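Local coordinates for CdiI immunity protein (Yersinia kristensenii ATCC 33638, PDB 5E3E) that binds the toxic C-terminal nuclease domain of its cognate CdiA, a member of the RNase A superfamily, and probably neutralises it as an immunity protein, at residues Met1-Asn4 / Glu5-Tyr9; Ser11-Arg15 / Cys16-Gln20; Glu44-Gln47 / Met48-Glu51; Glu64-Asp67 / Ile68-Lys72. All blocks are in the same frame, centred on the assembly; numbering follows the deposited sequence. Where two conformers were deposited one is given.

Contact 1. Residues Met1-Asn4 / Glu5-Tyr9; sequences MIIN and EKYPY
Met1, a selenomethionine here, meets Glu5 and Lys6 at two places: its CA and CB lie beside Glu5 OE1, and SE reaches CG of Lys6 at 4.1 Å, the two side chains crossing at about a right angle. Ile2 makes a reciprocal pair of bonds with Glu5. Glu5 N donates to Ile2 O (2.9 Å), while Ile2 N donates back to Glu5 OE1 (3.1 Å), meeting that oxygen from above the carboxylate plane. The Glu5 side chain can fold back this way because CG sits beside its own backbone N (chi1 -63°) and the chain then runs straight on to the carboxylate. Ile3 O takes two donors: Tyr7 N at 2.9 Å, nearly in line with the carbonyl, and Lys6 N at 3.2 Å, well above the carbonyl plane. The same oxygen lies at the edge of the Tyr7 ring, whose CD1 packs against Ile3 CG1 at 4.0 Å. Asn4 O closes the walk against the ring carbons of Pro8. Tyr7 occupies the N-cap position of helix 8-17, and its own carbonyl accepts from Ser11 OG. The chemistry implies a short, loosely bonded opening turn: Glu5 occupies an early backbone N-H, and with no N-H at Pro8 for Asn4 O the bonding is broken, consistent with helix 3-6 stopping and helix 8-17 starting after the Tyr7 N-cap.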
loop_
_atom_site.group_PDB
_atom_site.type_symbol
_atom_site.label_atom_id
_atom_site.label_comp_id
_atom_site.label_asym_id
_atom_site.label_seq_id
_atom_site.Cartn_x
_atom_site.Cartn_y
_atom_site.Cartn_z
HETATM N N MSE A 1 -6.707 13.218 -14.975
HETATM C CA MSE A 1 -5.552 12.707 -14.199
HETATM C C MSE A 1 -6.026 11.820 -13.089
HETATM O O MSE A 1 -7.211 11.792 -12.754
HETATM C CB MSE A 1 -4.730 13.861 -13.603
HETATM C CG MSE A 1 -5.508 14.777 -12.663
HETATM SE SE MSE A 1 -4.447 16.423 -12.307
HETATM C CE MSE A 1 -5.018 17.369 -13.963
ATOM N N ILE A 2 -5.075 11.100 -12.498
ATOM C CA ILE A 2 -5.309 10.225 -11.370
ATOM C C ILE A 2 -4.280 10.692 -10.306
ATOM O O ILE A 2 -3.176 11.154 -10.636
ATOM C CB ILE A 2 -5.155 8.763 -11.839
ATOM C CG1 ILE A 2 -6.251 8.453 -12.890
ATOM C CG2 ILE A 2 -5.222 7.789 -10.685
ATOM C CD1 ILE A 2 -5.908 7.329 -13.860
ATOM N N ILE A 3 -4.688 10.670 -9.048
ATOM C CA ILE A 3 -3.891 11.300 -7.985
ATOM C C ILE A 3 -2.467 10.772 -7.905
ATOM O O ILE A 3 -1.550 11.557 -7.622
ATOM C CB ILE A 3 -4.595 11.241 -6.616
ATOM C CG1 ILE A 3 -3.875 12.138 -5.587
ATOM C CG2 ILE A 3 -4.731 9.793 -6.113
ATOM C CD1 ILE A 3 -4.677 12.368 -4.325
ATOM N N ASN A 4 -2.240 9.491 -8.168
ATOM C CA ASN A 4 -0.881 8.951 -8.040
ATOM C C ASN A 4 0.031 9.375 -9.202
ATOM O O ASN A 4 1.247 9.199 -9.127
ATOM C CB ASN A 4 -0.839 7.428 -7.781
ATOM C CG ASN A 4 -1.208 6.601 -8.996
ATOM O OD1 ASN A 4 -1.989 7.030 -9.833
ATOM N ND2 ASN A 4 -0.638 5.417 -9.090
ATOM N N GLU A 5 -0.555 9.944 -10.247
ATOM C CA GLU A 5 0.207 10.527 -11.372
ATOM C C GLU A 5 0.909 11.775 -10.899
ATOM O O GLU A 5 2.015 12.059 -11.356
ATOM C CB GLU A 5 -0.703 10.882 -12.569
ATOM C CG GLU A 5 -1.396 9.670 -13.194
ATOM C CD GLU A 5 -2.272 10.019 -14.376
ATOM O OE1 GLU A 5 -2.677 11.201 -14.519
ATOM O OE2 GLU A 5 -2.569 9.089 -15.161
ATOM N N LYS A 6 0.284 12.551 -10.014
ATOM C CA LYS A 6 0.868 13.811 -9.511
ATOM C C LYS A 6 1.484 13.755 -8.114
ATOM O O LYS A 6 2.381 14.555 -7.817
ATOM C CB LYS A 6 -0.165 14.925 -9.558
ATOM C CG LYS A 6 -0.764 15.131 -10.949
ATOM C CD LYS A 6 0.246 15.380 -12.063
ATOM C CE LYS A 6 -0.453 15.608 -13.407
ATOM N NZ LYS A 6 0.522 15.874 -14.482
ATOM N N TYR A 7 1.033 12.773 -7.303
ATOM C CA TYR A 7 1.621 12.479 -6.016
ATOM C C TYR A 7 2.272 11.083 -5.954
ATOM O O TYR A 7 1.996 10.289 -5.049
ATOM C CB TYR A 7 0.590 12.649 -4.887
ATOM C CG TYR A 7 0.152 14.083 -4.691
ATOM C CD1 TYR A 7 -0.823 14.655 -5.520
ATOM C CD2 TYR A 7 0.699 14.869 -3.696
ATOM C CE1 TYR A 7 -1.236 15.961 -5.313
ATOM C CE2 TYR A 7 0.297 16.199 -3.485
ATOM C CZ TYR A 7 -0.651 16.740 -4.334
ATOM O OH TYR A 7 -1.053 18.049 -4.085
ATOM N N PRO A 8 3.224 10.817 -6.847
ATOM C CA PRO A 8 3.738 9.451 -6.847
ATOM C C PRO A 8 4.584 9.109 -5.616
ATOM O O PRO A 8 4.686 7.945 -5.272
ATOM C CB PRO A 8 4.578 9.394 -8.129
ATOM C CG PRO A 8 5.019 10.793 -8.343
ATOM C CD PRO A 8 3.827 11.623 -7.913
ATOM N N TYR A 9 5.248 10.090 -5.015
ATOM C CA TYR A 9 6.182 9.794 -3.919
ATOM C C TYR A 9 5.453 9.399 -2.632
ATOM O O TYR A 9 5.816 8.444 -1.961
ATOM C CB TYR A 9 7.218 10.933 -3.712
ATOM C CG TYR A 9 8.095 11.060 -4.912
ATOM C CD1 TYR A 9 9.186 10.226 -5.067
ATOM C CD2 TYR A 9 7.750 11.886 -5.991
ATOM C CE1 TYR A 9 9.956 10.255 -6.206
ATOM C CE2 TYR A 9 8.525 11.912 -7.157
ATOM C CZ TYR A 9 9.618 11.066 -7.250
ATOM O OH TYR A 9 10.424 11.032 -8.379
#

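Contact 2. Residues Ser11-Arg15 / Cys16-Gln20; sequences SYLLR and CYFNQ
The Tyr12 and Tyr17 rings meet in an offset T-shaped pair, the edge of Tyr17 turned to the face of Tyr12 with centroids 5.8 Å apart and planes at 77°. Tyr17 CE1 makes the touch, 3.7 Å from Tyr12 CE2, while Cys16 SG comes obliquely to the Tyr12 ring, 3.7 Å from CD1, as a sulfur-aromatic contact. Phe18 lies alongside Leu13, its CE2 4.1 Å from Leu13 CD1, and Leu14 CD2 approaches the same ring obliquely. These groups close the C-terminal end of helix 8-17, where the winding widens into a pi-type turn: Leu13 O accepts from Phe18 N at 3.0 Å and, more bent, from Tyr17 N. Phe18 then centres an inverse gamma turn. Just beyond, Asn19 holds its CG between backbone N and carbonyl carbon (chi1 68°), which carries ND2 back to Cys16 O at 2.8 Å; its OD1 takes the N-H of Asp21. Both tyrosine hydroxyls bond to Glu40 OE2. Arg15 NE bonds to Leu73 O and NH2 to Lys72 O, while NH1 forms a salt bridge with Glu65 of the toxin chain. That chain covers part of this end: its Tyr63 sets its ring edge-to-face with Tyr17 and offers its N to Tyr12 OH.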
loop_
_atom_site.group_PDB
_atom_site.type_symbol
_atom_site.label_atom_id
_atom_site.label_comp_id
_atom_site.label_asym_id
_atom_site.label_seq_id
_atom_site.Cartn_x
_atom_site.Cartn_y
_atom_site.Cartn_z
ATOM N N SER A 11 2.290 8.381 -2.768
ATOM C CA SER A 11 1.571 7.147 -3.145
ATOM C C SER A 11 2.478 5.919 -2.911
ATOM O O SER A 11 2.023 4.906 -2.437
ATOM C CB SER A 11 1.103 7.180 -4.577
ATOM O OG SER A 11 0.177 8.242 -4.723
ATOM N N TYR A 12 3.770 6.046 -3.239
ATOM C CA TYR A 12 4.723 4.960 -3.061
ATOM C C TYR A 12 4.890 4.605 -1.577
ATOM O O TYR A 12 4.756 3.428 -1.226
ATOM C CB TYR A 12 6.076 5.321 -3.675
ATOM C CG TYR A 12 7.140 4.278 -3.482
ATOM C CD1 TYR A 12 7.058 3.043 -4.120
ATOM C CD2 TYR A 12 8.194 4.503 -2.647
ATOM C CE1 TYR A 12 8.034 2.071 -3.948
ATOM C CE2 TYR A 12 9.160 3.537 -2.447
ATOM C CZ TYR A 12 9.103 2.327 -3.106
ATOM O OH TYR A 12 10.104 1.355 -2.923
ATOM N N LEU A 13 5.169 5.602 -0.719
ATOM C CA LEU A 13 5.202 5.357 0.717
ATOM C C LEU A 13 3.919 4.678 1.215
ATOM O O LEU A 13 3.969 3.714 1.947
ATOM C CB LEU A 13 5.394 6.641 1.507
ATOM C CG LEU A 13 5.410 6.576 3.029
ATOM C CD1 LEU A 13 6.618 5.746 3.518
ATOM C CD2 LEU A 13 5.451 7.996 3.581
ATOM N N LEU A 14 2.776 5.223 0.840
ATOM C CA LEU A 14 1.526 4.851 1.457
ATOM C C LEU A 14 0.975 3.531 0.919
ATOM O O LEU A 14 0.275 2.831 1.649
ATOM C CB LEU A 14 0.495 5.982 1.325
ATOM C CG LEU A 14 0.846 7.267 2.089
ATOM C CD1 LEU A 14 -0.222 8.345 1.968
ATOM C CD2 LEU A 14 1.197 7.020 3.536
ATOM N N ARG A 15 1.356 3.172 -0.298
ATOM C CA ARG A 15 0.887 1.940 -0.904
ATOM C C ARG A 15 1.864 0.799 -0.831
ATOM O O ARG A 15 1.423 -0.346 -0.717
ATOM C CB ARG A 15 0.449 2.143 -2.332
ATOM C CG ARG A 15 -0.658 3.139 -2.465
ATOM C CD ARG A 15 -1.046 3.308 -3.913
ATOM N NE ARG A 15 -2.102 4.309 -4.116
ATOM C CZ ARG A 15 -2.682 4.561 -5.297
ATOM N NH1 ARG A 15 -2.328 3.906 -6.408
ATOM N NH2 ARG A 15 -3.600 5.507 -5.388
ATOM N N CYS A 16 3.163 1.059 -0.909
ATOM C CA CYS A 16 4.132 -0.019 -0.915
ATOM C C CYS A 16 4.647 -0.290 0.493
ATOM O O CYS A 16 4.989 -1.443 0.802
ATOM C CB CYS A 16 5.291 0.241 -1.864
ATOM S SG CYS A 16 4.826 0.122 -3.605
ATOM N N TYR A 17 4.830 0.763 1.302
ATOM C CA TYR A 17 5.314 0.578 2.649
ATOM C C TYR A 17 4.139 0.403 3.588
ATOM O O TYR A 17 4.107 -0.600 4.300
ATOM C CB TYR A 17 6.252 1.717 3.103
ATOM C CG TYR A 17 7.650 1.509 2.553
ATOM C CD1 TYR A 17 7.981 1.884 1.261
ATOM C CD2 TYR A 17 8.632 0.864 3.343
ATOM C CE1 TYR A 17 9.243 1.635 0.758
ATOM C CE2 TYR A 17 9.896 0.651 2.867
ATOM C CZ TYR A 17 10.204 1.034 1.578
ATOM O OH TYR A 17 11.470 0.788 1.096
ATOM N N PHE A 18 3.204 1.352 3.608
ATOM C CA PHE A 18 1.998 1.180 4.433
ATOM C C PHE A 18 0.956 0.300 3.780
ATOM O O PHE A 18 -0.226 0.604 3.780
ATOM C CB PHE A 18 1.440 2.504 4.930
ATOM C CG PHE A 18 2.321 3.180 5.936
ATOM C CD1 PHE A 18 2.371 2.729 7.231
ATOM C CD2 PHE A 18 3.150 4.228 5.568
ATOM C CE1 PHE A 18 3.189 3.347 8.166
ATOM C CE2 PHE A 18 3.975 4.860 6.512
ATOM C CZ PHE A 18 3.991 4.397 7.805
ATOM N N ASN A 19 1.415 -0.829 3.225
ATOM C CA ASN A 19 0.533 -1.850 2.698
ATOM C C ASN A 19 -0.178 -2.585 3.858
ATOM O O ASN A 19 0.138 -2.381 5.013
ATOM C CB ASN A 19 1.277 -2.806 1.754
ATOM C CG ASN A 19 2.279 -3.667 2.469
ATOM O OD1 ASN A 19 1.915 -4.491 3.295
ATOM N ND2 ASN A 19 3.565 -3.480 2.165
ATOM N N GLN A 20 -1.180 -3.414 3.548
ATOM C CA GLN A 20 -1.944 -4.074 4.606
ATOM C C GLN A 20 -1.094 -4.961 5.515
ATOM O O GLN A 20 -1.503 -5.276 6.642
ATOM C CB GLN A 20 -3.061 -4.938 4.008
ATOM C CG GLN A 20 -4.191 -4.120 3.434
ATOM C CD GLN A 20 -5.330 -4.974 2.894
ATOM O OE1 GLN A 20 -5.628 -6.061 3.406
ATOM N NE2 GLN A 20 -5.989 -4.474 1.864
#

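Contact 3. Residues Glu44-Gln47 / Met48-Glu51; sequences ERLQ and MKAE
Two successive turns of helix 42-56 form this contact, a regular alpha-helical run in which each carbonyl is taken by the N-H four residues on. Met48 N bonds to Glu44 O, Lys49 N to Arg45 O at 2.8 Å, Ala50 N to Leu46 O, and Glu51 N to Gln47 O at 3.2 Å, the longest of the four. The side chains add a water bridge. In one of the two conformers deposited for Arg45, its NE and Lys49 NZ, 5.8 Å apart and both cationic, each donate to one water, at 3.1 Å and 2.8 Å respectively; the water lies at the edge of the guanidinium, in its plane. Sharing an acceptor in this conformer probably softens the repulsion between the two groups. Lys49 reaches the water by first hugging the backbone: its CG stands beside its own N (chi1 -75°), 3.3 Å from Arg45 O, and the chain then bends at its third torsion. NZ itself lies 4.0 Å from Leu46 CD2, the two side chains slanting across each other. Selenomethionine Met48 lies on a buried part of the helix; its CB rests on the carbonyls of Glu44 and Arg45, and bends at the second and third torsions follow. The Glu51 carboxylate receives the backbone N-H groups of Tyr9 and Leu10, at the start of helix 8-17. Around these turns, Glu44, Gln47 and Glu51 pack on helix 8-17, Glu44, Arg45 and Met48 meet Tyr36 of helix 29-39, and Lys49 makes a cation-pi contact with Tyr94 of helix 86-96.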
loop_
_atom_site.group_PDB
_atom_site.type_symbol
_atom_site.label_atom_id
_atom_site.label_comp_id
_atom_site.label_asym_id
_atom_site.label_seq_id
_atom_site.Cartn_x
_atom_site.Cartn_y
_atom_site.Cartn_z
ATOM N N GLU A 44 14.621 10.142 -3.143
ATOM C CA GLU A 44 13.276 9.659 -2.996
ATOM C C GLU A 44 12.605 10.311 -1.787
ATOM O O GLU A 44 11.472 10.819 -1.888
ATOM C CB GLU A 44 13.254 8.134 -2.902
ATOM C CG GLU A 44 11.878 7.529 -2.777
ATOM C CD GLU A 44 11.129 7.429 -4.095
ATOM O OE1 GLU A 44 9.918 7.100 -4.059
ATOM O OE2 GLU A 44 11.712 7.640 -5.185
ATOM N N ARG A 45 13.257 10.293 -0.623
ATOM C CA ARG A 45 12.594 10.849 0.555
ATOM C C ARG A 45 12.440 12.373 0.495
ATOM O O ARG A 45 11.462 12.881 1.019
ATOM C CB ARG A 45 13.223 10.396 1.879
ATOM C CG ARG A 45 14.624 10.840 2.125
ATOM C CD ARG A 45 15.041 10.527 3.572
ATOM N NE ARG A 45 16.346 11.114 3.863
ATOM C CZ ARG A 45 17.499 10.467 3.709
ATOM N NH1 ARG A 45 17.498 9.217 3.282
ATOM N NH2 ARG A 45 18.666 11.061 3.989
ATOM N N LEU A 46 13.381 13.088 -0.133
ATOM C CA LEU A 46 13.207 14.533 -0.311
ATOM C C LEU A 46 12.031 14.864 -1.226
ATOM O O LEU A 46 11.356 15.864 -0.993
ATOM C CB LEU A 46 14.476 15.202 -0.881
ATOM C CG LEU A 46 15.607 15.214 0.144
ATOM C CD1 LEU A 46 16.868 15.721 -0.535
ATOM C CD2 LEU A 46 15.261 16.098 1.335
ATOM N N GLN A 47 11.764 14.031 -2.236
ATOM C CA GLN A 47 10.615 14.279 -3.116
ATOM C C GLN A 47 9.308 13.922 -2.375
ATOM O O GLN A 47 8.287 14.571 -2.581
ATOM C CB GLN A 47 10.761 13.495 -4.408
ATOM C CG GLN A 47 11.887 14.085 -5.287
ATOM C CD GLN A 47 12.127 13.325 -6.576
ATOM O OE1 GLN A 47 11.745 13.782 -7.661
ATOM N NE2 GLN A 47 12.755 12.181 -6.463
HETATM N N MSE A 48 9.363 12.906 -1.509
HETATM C CA MSE A 48 8.212 12.557 -0.666
HETATM C C MSE A 48 7.932 13.713 0.294
HETATM O O MSE A 48 6.793 14.143 0.433
HETATM C CB MSE A 48 8.458 11.188 0.006
HETATM C CG MSE A 48 7.269 10.648 0.820
HETATM SE SE MSE A 48 7.190 11.514 2.599
HETATM C CE MSE A 48 8.769 10.613 3.374
ATOM N N LYS A 49 8.974 14.261 0.911
ATOM C CA LYS A 49 8.808 15.383 1.828
ATOM C C LYS A 49 8.210 16.582 1.085
ATOM O O LYS A 49 7.374 17.293 1.635
ATOM C CB LYS A 49 10.141 15.733 2.491
ATOM C CG LYS A 49 10.495 14.694 3.557
ATOM C CD LYS A 49 11.933 14.767 4.053
ATOM C CE LYS A 49 12.223 16.045 4.746
ATOM N NZ LYS A 49 13.684 16.094 5.040
ATOM N N ALA A 50 8.657 16.824 -0.141
ATOM C CA ALA A 50 8.099 17.961 -0.923
ATOM C C ALA A 50 6.600 17.804 -1.111
ATOM O O ALA A 50 5.867 18.784 -0.986
ATOM C CB ALA A 50 8.793 18.109 -2.262
ATOM N N GLU A 51 6.143 16.581 -1.380
ATOM C CA GLU A 51 4.691 16.316 -1.491
ATOM C C GLU A 51 3.939 16.542 -0.170
ATOM O O GLU A 51 2.873 17.123 -0.160
ATOM C CB GLU A 51 4.416 14.907 -2.022
ATOM C CG GLU A 51 4.829 14.742 -3.463
ATOM C CD GLU A 51 4.407 13.394 -4.072
ATOM O OE1 GLU A 51 3.700 12.611 -3.405
ATOM O OE2 GLU A 51 4.815 13.144 -5.221
HETATM O O HOH W 1 15.503 14.098 4.229
#

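Contact 4. Residues Glu64-Asp67 / Ile68-Lys72; sequences ELQD and ILLNK
Asp67 O is gripped by two backbone donors, Asn71 N at 2.9 Å and Lys72 N at 3.1 Å, the second lying in the carbonyl plane. The side chain of the same aspartate reaches the same two residues. Its OD1 accepts from Asn71 ND2 at 2.7 Å through the anti lone pair, in a nearly straight bond (169°) that also lies in the amide plane, although carboxylate and amide are turned 60° apart. OD2 faces Lys72 instead, with CE at 3.5 Å and NZ at 3.6 Å in a rather long salt bridge. With CG swung opposite the backbone N (chi1 -172°), the carboxylate stands beside its own carbonyl carbon, where it can serve both partners. Two waters extend this polar side: one bonds to Glu64 O and weakly to Lys72 NZ, the other to Gln66 NE2 and weakly to Asn71 ND2. Gln66 also lays its CG against Leu70 CD1 at 3.6 Å, and Leu65 CD1 meets Leu69 CG at 4.2 Å on the buried side, where Ser86 and Leu90 of helix 86-96 cover the leucines. Asn71 packs on Lys26 of the toxin chain. The doubled bonding of one carbonyl, to the residues four and five ahead, marks the wider pi-type turn in which helix 62-72 ends, and the pattern as a whole is that of an amphipathic helix, polar along one side and leucine-lined on another.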
loop_
_atom_site.group_PDB
_atom_site.type_symbol
_atom_site.label_atom_id
_atom_site.label_comp_id
_atom_site.label_asym_id
_atom_site.label_seq_id
_atom_site.Cartn_x
_atom_site.Cartn_y
_atom_site.Cartn_z
ATOM N N GLU A 64 -11.059 16.333 4.744
ATOM C CA GLU A 64 -10.594 16.278 3.354
ATOM C C GLU A 64 -9.186 15.707 3.274
ATOM O O GLU A 64 -8.905 14.881 2.423
ATOM C CB GLU A 64 -10.692 17.643 2.658
ATOM C CG GLU A 64 -12.110 18.189 2.605
ATOM C CD GLU A 64 -12.232 19.649 2.121
ATOM O OE1 GLU A 64 -11.362 20.142 1.367
ATOM O OE2 GLU A 64 -13.235 20.286 2.497
ATOM N N LEU A 65 -8.295 16.126 4.159
ATOM C CA LEU A 65 -6.940 15.589 4.164
ATOM C C LEU A 65 -6.976 14.125 4.504
ATOM O O LEU A 65 -6.240 13.340 3.899
ATOM C CB LEU A 65 -6.016 16.361 5.102
ATOM C CG LEU A 65 -4.543 15.962 5.078
ATOM C CD1 LEU A 65 -3.985 15.922 3.660
ATOM C CD2 LEU A 65 -3.796 16.946 5.981
ATOM N N GLN A 66 -7.857 13.711 5.411
ATOM C CA GLN A 66 -7.924 12.276 5.736
ATOM C C GLN A 66 -8.416 11.458 4.562
ATOM O O GLN A 66 -7.934 10.378 4.320
ATOM C CB GLN A 66 -8.806 11.999 6.969
ATOM C CG GLN A 66 -8.799 10.562 7.461
ATOM C CD GLN A 66 -9.697 10.365 8.673
ATOM O OE1 GLN A 66 -9.482 10.949 9.763
ATOM N NE2 GLN A 66 -10.704 9.540 8.499
ATOM N N ASP A 67 -9.378 11.970 3.819
ATOM C CA ASP A 67 -9.853 11.256 2.627
ATOM C C ASP A 67 -8.730 11.126 1.602
ATOM O O ASP A 67 -8.559 10.078 0.995
ATOM C CB ASP A 67 -11.010 12.036 1.998
ATOM C CG ASP A 67 -11.676 11.298 0.900
ATOM O OD1 ASP A 67 -11.949 10.104 1.072
ATOM O OD2 ASP A 67 -12.018 11.951 -0.119
ATOM N N ILE A 68 -7.909 12.161 1.471
ATOM C CA ILE A 68 -6.787 12.102 0.554
ATOM C C ILE A 68 -5.798 10.998 0.960
ATOM O O ILE A 68 -5.392 10.180 0.131
ATOM C CB ILE A 68 -6.069 13.470 0.488
ATOM C CG1 ILE A 68 -6.946 14.475 -0.323
ATOM C CG2 ILE A 68 -4.711 13.361 -0.158
ATOM C CD1 ILE A 68 -6.683 15.923 -0.026
ATOM N N LEU A 69 -5.394 11.013 2.217
ATOM C CA LEU A 69 -4.364 10.044 2.680
ATOM C C LEU A 69 -4.852 8.603 2.710
ATOM O O LEU A 69 -4.171 7.707 2.203
ATOM C CB LEU A 69 -3.787 10.433 4.033
ATOM C CG LEU A 69 -3.186 11.836 4.130
ATOM C CD1 LEU A 69 -2.656 12.075 5.535
ATOM C CD2 LEU A 69 -2.063 12.047 3.137
ATOM N N LEU A 70 -6.017 8.388 3.308
ATOM C CA LEU A 70 -6.583 7.052 3.475
ATOM C C LEU A 70 -7.233 6.466 2.242
ATOM O O LEU A 70 -7.064 5.284 1.992
ATOM C CB LEU A 70 -7.568 7.038 4.652
ATOM C CG LEU A 70 -6.984 7.177 6.048
ATOM C CD1 LEU A 70 -8.100 7.099 7.068
ATOM C CD2 LEU A 70 -5.923 6.129 6.397
ATOM N N ASN A 71 -7.999 7.251 1.494
ATOM C CA ASN A 71 -8.772 6.729 0.385
ATOM C C ASN A 71 -8.216 6.991 -0.997
ATOM O O ASN A 71 -8.179 6.079 -1.815
ATOM C CB ASN A 71 -10.200 7.229 0.493
ATOM C CG ASN A 71 -10.820 6.846 1.822
ATOM O OD1 ASN A 71 -10.630 5.717 2.294
ATOM N ND2 ASN A 71 -11.462 7.806 2.490
ATOM N N LYS A 72 -7.706 8.190 -1.248
ATOM C CA LYS A 72 -7.199 8.508 -2.582
ATOM C C LYS A 72 -5.782 7.987 -2.749
ATOM O O LYS A 72 -5.519 7.186 -3.639
ATOM C CB LYS A 72 -7.286 10.009 -2.843
ATOM C CG LYS A 72 -8.710 10.526 -2.714
ATOM C CD LYS A 72 -8.873 11.981 -3.114
ATOM C CE LYS A 72 -10.335 12.379 -3.153
ATOM N NZ LYS A 72 -10.520 13.812 -2.786
HETATM O O HOH W 2 -10.512 15.704 -0.208
HETATM O O HOH W 3 -11.691 9.234 5.383
#

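Contact 2 is the buried one, aromatic, with one cysteine sulfur beside a tyrosine ring; contact 1 lies at the surface, and contacts 3 and 4 are partly buried, each with a water-bridged polar side. Contacts 1 and 2 share helix 8-17, one at its start and the other at its end, and they touch through Asn4 with Ser11 and Arg15. Contact 3 touches both, Glu51 at Tyr9 and Met48 against Leu13. Contact 4 joins them through Lys72 O, near Arg15 NH2 and Ile3, but stays about 8 Å from contact 3 at the nearest atoms. Contacts 2 and 4 both contain a pi-type turn near the end of their helix and both meet the toxin, whereas contact 3 keeps regular alpha-helical bonding and does not touch it.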